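Local coordinates for enoyl-acyl carrier protein reductase (Uncultured bacterium, PDB 6KIA) that probably reduces the double bond of enoyl-acyl carrier protein substrates with NADH in fatty acid synthesis, and is linked to triclosan resistance, at residues I48-R56 / L77-M87. Numbering follows the deposited sequence.
Sequences IVGITVGRR and LGGRIINVPLM. With NAI (1,4-dihydronicotinamide adenine dinucleotide), chain D.
G50 sits between R80 and I82 of the neighbouring parallel strand and bonds both: its N reaches R80 O at 2.9 Å, and its O takes I82 N at 3.0 Å. Over G50 lies L77, the last residue of helix 67-77, with CD2 3.4 Å from G50 N; G50, a glycine, has no CB in the way of that approach. Beyond I82 the strands part, and a water bridges the gap, accepting from T52 N and lying within hydrogen-bonding distance of I82 O and V84 O. The chain turns a corner at V84 and comes back to segment 48-56 where L86 N donates to T52 O (2.9 Å, 163° at the hydrogen). With chi1 at 175°, T52 turns OG1 away from its own N and beside its carbonyl carbon, where it accepts from G54 N in an ST turn; it also bonds E27. V53, its backbone N bonded to E27 as well, sets CG1 3.5 Å from C2A of the NADH adenine, while M87, its chain folded at chi2 (83°), brings SD to 3.7 Å from adenine N6A and 3.9 Å from V53 CB. This is the helix-linked parallel strand pair of a Rossmann-like fold, its C-terminal end lining the adenine through the V53 methyl, the M87 sulfur and L86 O, by van der Waals contact.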
loop_
_atom_site.group_PDB
_atom_site.type_symbol
_atom_site.label_atom_id
_atom_site.label_comp_id
_atom_site.label_asym_id
_atom_site.label_seq_id
_atom_site.Cartn_x
_atom_site.Cartn_y
_atom_site.Cartn_z
ATOM N N ILE A 48 -8.370 6.890 -18.750
ATOM C CA ILE A 48 -7.643 7.019 -17.494
ATOM C C ILE A 48 -7.806 8.430 -16.940
ATOM O O ILE A 48 -7.528 9.419 -17.621
ATOM C CB ILE A 48 -6.127 6.710 -17.666
ATOM C CG1 ILE A 48 -5.881 5.376 -18.408
ATOM C CG2 ILE A 48 -5.404 6.809 -16.329
ATOM C CD1 ILE A 48 -6.482 4.109 -17.756
ATOM N N VAL A 49 -8.287 8.522 -15.706
ATOM C CA VAL A 49 -8.413 9.791 -15.003
ATOM C C VAL A 49 -7.772 9.623 -13.622
ATOM O O VAL A 49 -7.737 8.521 -13.078
ATOM C CB VAL A 49 -9.895 10.242 -14.899
ATOM C CG1 VAL A 49 -10.029 11.581 -14.163
ATOM C CG2 VAL A 49 -10.482 10.351 -16.297
ATOM N N GLY A 50 -7.184 10.689 -13.092
ATOM C CA GLY A 50 -6.623 10.644 -11.757
ATOM C C GLY A 50 -6.772 11.923 -10.957
ATOM O O GLY A 50 -7.154 12.985 -11.468
ATOM N N ILE A 51 -6.449 11.829 -9.672
ATOM C CA ILE A 51 -6.433 12.978 -8.789
ATOM C C ILE A 51 -5.005 13.449 -8.544
ATOM O O ILE A 51 -4.034 12.774 -8.914
ATOM C CB ILE A 51 -7.139 12.662 -7.434
ATOM C CG1 ILE A 51 -6.453 11.531 -6.657
ATOM C CG2 ILE A 51 -8.589 12.241 -7.686
ATOM C CD1 ILE A 51 -5.316 11.951 -5.734
ATOM N N THR A 52 -4.879 14.608 -7.915
ATOM C CA THR A 52 -3.582 15.084 -7.438
ATOM C C THR A 52 -3.764 15.472 -5.973
ATOM O O THR A 52 -4.872 15.817 -5.557
ATOM C CB THR A 52 -3.066 16.293 -8.272
ATOM O OG1 THR A 52 -1.856 16.811 -7.702
ATOM C CG2 THR A 52 -4.092 17.400 -8.286
ATOM N N VAL A 53 -2.701 15.397 -5.183
ATOM C CA VAL A 53 -2.796 15.894 -3.817
ATOM C C VAL A 53 -2.431 17.375 -3.772
ATOM O O VAL A 53 -2.519 18.018 -2.729
ATOM C CB VAL A 53 -1.893 15.104 -2.850
ATOM C CG1 VAL A 53 -2.355 13.655 -2.777
ATOM C CG2 VAL A 53 -0.424 15.211 -3.272
ATOM N N GLY A 54 -2.035 17.919 -4.920
ATOM C CA GLY A 54 -1.647 19.318 -5.001
ATOM C C GLY A 54 -0.255 19.519 -4.438
ATOM O O GLY A 54 0.487 18.555 -4.256
ATOM N N ARG A 55 0.116 20.768 -4.176
ATOM C CA ARG A 55 1.424 21.035 -3.590
ATOM C C ARG A 55 1.280 22.067 -2.478
ATOM O O ARG A 55 0.236 22.704 -2.330
ATOM C CB ARG A 55 2.411 21.538 -4.652
ATOM C CG ARG A 55 2.473 20.663 -5.888
ATOM C CD ARG A 55 3.306 19.410 -5.696
ATOM N NE ARG A 55 3.205 18.563 -6.881
ATOM C CZ ARG A 55 3.966 18.687 -7.961
ATOM N NH1 ARG A 55 4.911 19.619 -8.007
ATOM N NH2 ARG A 55 3.783 17.875 -8.994
ATOM N N ARG A 56 2.341 22.246 -1.702
ATOM C CA ARG A 56 2.360 23.263 -0.661
ATOM C C ARG A 56 3.151 24.476 -1.136
ATOM O O ARG A 56 4.245 24.326 -1.685
ATOM C CB ARG A 56 2.998 22.720 0.624
ATOM C CG ARG A 56 2.306 21.532 1.281
ATOM C CD ARG A 56 1.230 21.951 2.275
ATOM N NE ARG A 56 0.447 20.801 2.728
ATOM C CZ ARG A 56 -0.661 20.888 3.455
ATOM N NH1 ARG A 56 -1.124 22.077 3.828
ATOM N NH2 ARG A 56 -1.311 19.784 3.804
ATOM N N LEU A 77 0.724 9.966 -15.620
ATOM C CA LEU A 77 -0.443 9.117 -15.415
ATOM C C LEU A 77 -0.918 8.464 -16.718
ATOM O O LEU A 77 -1.371 7.317 -16.735
ATOM C CB LEU A 77 -1.584 9.938 -14.802
ATOM C CG LEU A 77 -2.892 9.183 -14.555
ATOM C CD1 LEU A 77 -2.750 8.304 -13.344
ATOM C CD2 LEU A 77 -4.070 10.135 -14.391
ATOM N N GLY A 78 -0.823 9.213 -17.813
ATOM C CA GLY A 78 -1.361 8.794 -19.099
ATOM C C GLY A 78 -2.855 9.041 -19.209
ATOM O O GLY A 78 -3.605 8.247 -19.780
ATOM N N GLY A 79 -3.284 10.180 -18.679
ATOM C CA GLY A 79 -4.678 10.562 -18.702
ATOM C C GLY A 79 -4.873 11.901 -18.025
ATOM O O GLY A 79 -3.920 12.522 -17.559
ATOM N N ARG A 80 -6.121 12.322 -17.916
ATOM C CA ARG A 80 -6.434 13.608 -17.314
ATOM C C ARG A 80 -6.330 13.588 -15.797
ATOM O O ARG A 80 -6.670 12.599 -15.154
ATOM C CB ARG A 80 -7.843 14.049 -17.691
ATOM C CG ARG A 80 -7.986 14.614 -19.093
ATOM C CD ARG A 80 -9.130 15.610 -19.104
ATOM N NE ARG A 80 -9.066 16.446 -17.909
ATOM C CZ ARG A 80 -10.109 17.058 -17.360
ATOM N NH1 ARG A 80 -9.948 17.796 -16.269
ATOM N NH2 ARG A 80 -11.311 16.932 -17.905
ATOM N N ILE A 81 -5.817 14.676 -15.240
ATOM C CA ILE A 81 -5.801 14.850 -13.794
ATOM C C ILE A 81 -6.742 15.982 -13.441
ATOM O O ILE A 81 -6.703 17.041 -14.060
ATOM C CB ILE A 81 -4.384 15.101 -13.258
ATOM C CG1 ILE A 81 -3.719 13.743 -13.046
ATOM C CG2 ILE A 81 -4.401 15.805 -11.906
ATOM C CD1 ILE A 81 -2.274 13.723 -13.288
ATOM N N ILE A 82 -7.626 15.737 -12.480
ATOM C CA ILE A 82 -8.557 16.770 -12.032
ATOM C C ILE A 82 -7.835 17.640 -11.020
ATOM O O ILE A 82 -7.359 17.147 -9.988
ATOM C CB ILE A 82 -9.836 16.152 -11.446
ATOM C CG1 ILE A 82 -10.574 15.375 -12.544
ATOM C CG2 ILE A 82 -10.736 17.233 -10.834
ATOM C CD1 ILE A 82 -11.773 14.596 -12.062
ATOM N N ASN A 83 -7.692 18.927 -11.335
ATOM C CA ASN A 83 -6.750 19.761 -10.594
ATOM C C ASN A 83 -7.368 20.349 -9.324
ATOM O O ASN A 83 -7.639 21.547 -9.234
ATOM C CB ASN A 83 -6.221 20.891 -11.475
ATOM C CG ASN A 83 -4.928 21.468 -10.952
ATOM O OD1 ASN A 83 -4.423 21.038 -9.912
ATOM N ND2 ASN A 83 -4.410 22.483 -11.637
ATOM N N VAL A 84 -7.552 19.488 -8.333
ATOM C CA VAL A 84 -8.042 19.877 -7.022
ATOM C C VAL A 84 -7.099 19.236 -5.999
ATOM O O VAL A 84 -6.781 18.056 -6.121
ATOM C CB VAL A 84 -9.490 19.426 -6.794
ATOM C CG1 VAL A 84 -9.916 19.667 -5.351
ATOM C CG2 VAL A 84 -10.429 20.121 -7.793
ATOM N N PRO A 85 -6.589 20.029 -5.038
ATOM C CA PRO A 85 -5.609 19.437 -4.109
ATOM C C PRO A 85 -6.237 18.485 -3.087
ATOM O O PRO A 85 -6.699 18.925 -2.026
ATOM C CB PRO A 85 -4.995 20.660 -3.422
ATOM C CG PRO A 85 -6.042 21.730 -3.542
ATOM C CD PRO A 85 -6.750 21.482 -4.839
ATOM N N LEU A 86 -6.211 17.186 -3.390
ATOM C CA LEU A 86 -6.882 16.188 -2.574
ATOM C C LEU A 86 -5.909 15.577 -1.586
ATOM O O LEU A 86 -5.714 14.355 -1.552
ATOM C CB LEU A 86 -7.488 15.081 -3.446
ATOM C CG LEU A 86 -8.963 15.155 -3.841
ATOM C CD1 LEU A 86 -9.417 13.793 -4.381
ATOM C CD2 LEU A 86 -9.839 15.620 -2.694
ATOM N N MET A 87 -5.280 16.435 -0.789
ATOM C CA MET A 87 -4.378 15.970 0.260
ATOM C C MET A 87 -5.143 15.456 1.469
ATOM O O MET A 87 -5.898 16.202 2.081
ATOM C CB MET A 87 -3.459 17.107 0.705
ATOM C CG MET A 87 -2.436 16.639 1.692
ATOM S SD MET A 87 -1.045 15.888 0.877
ATOM C CE MET A 87 -0.117 17.378 0.506
HETATM P PA NAI D . 3.521 4.695 -3.056
HETATM O O1A NAI D . 3.835 4.605 -4.518
HETATM O O2A NAI D . 4.351 5.661 -2.233
HETATM O O5B NAI D . 1.967 5.008 -2.932
HETATM C C5B NAI D . 1.488 5.757 -1.834
HETATM C C4B NAI D . 0.090 6.253 -2.314
HETATM O O4B NAI D . -0.533 6.965 -1.084
HETATM C C3B NAI D . 0.161 7.114 -3.266
HETATM O O3B NAI D . -0.911 6.925 -4.278
HETATM C C2B NAI D . -0.006 8.582 -2.522
HETATM O O2B NAI D . -0.396 9.595 -3.521
HETATM C C1B NAI D . -0.891 8.357 -1.614
HETATM N N9A NAI D . -0.683 9.212 -0.427
HETATM C C8A NAI D . 0.273 9.305 0.514
HETATM N N7A NAI D . -0.067 10.281 1.353
HETATM C C5A NAI D . -1.248 10.794 0.935
HETATM C C6A NAI D . -1.980 11.830 1.494
HETATM N N6A NAI D . -1.782 12.677 2.637
HETATM N N1A NAI D . -3.135 12.181 0.904
HETATM C C2A NAI D . -3.558 11.533 -0.226
HETATM N N3A NAI D . -2.825 10.496 -0.781
HETATM C C4A NAI D . -1.649 10.142 -0.175
HETATM O O3 NAI D . 3.706 3.228 -2.315
HETATM P PN NAI D . 2.779 1.910 -2.399
HETATM O O1N NAI D . 2.636 1.462 -3.821
HETATM O O2N NAI D . 3.508 0.915 -1.511
HETATM O O5D NAI D . 1.359 2.291 -1.781
HETATM C C5D NAI D . 0.159 2.110 -2.514
HETATM C C4D NAI D . -0.790 1.246 -1.652
HETATM O O4D NAI D . -0.302 0.023 -1.586
HETATM C C3D NAI D . -0.823 1.753 -0.212
HETATM O O3D NAI D . -2.118 1.860 0.274
HETATM C C2D NAI D . -0.092 0.611 0.529
HETATM O O2D NAI D . -0.439 0.662 1.958
HETATM C C1D NAI D . -0.482 -0.469 -0.094
HETATM N N1N NAI D . 0.386 -1.625 0.130
HETATM C C2N NAI D . 1.761 -1.523 0.099
HETATM C C3N NAI D . 2.549 -2.646 0.381
HETATM C C7N NAI D . 4.074 -2.576 0.320
HETATM O O7N NAI D . 4.763 -3.438 0.859
HETATM N N7N NAI D . 4.683 -1.502 -0.381
HETATM C C4N NAI D . 1.982 -3.879 0.672
HETATM C C5N NAI D . 0.586 -3.982 0.650
HETATM C C6N NAI D . -0.199 -2.855 0.385
HETATM O O HOH W 1 -8.356 11.063 -19.622
HETATM O O HOH W 2 -7.568 15.880 -7.511
#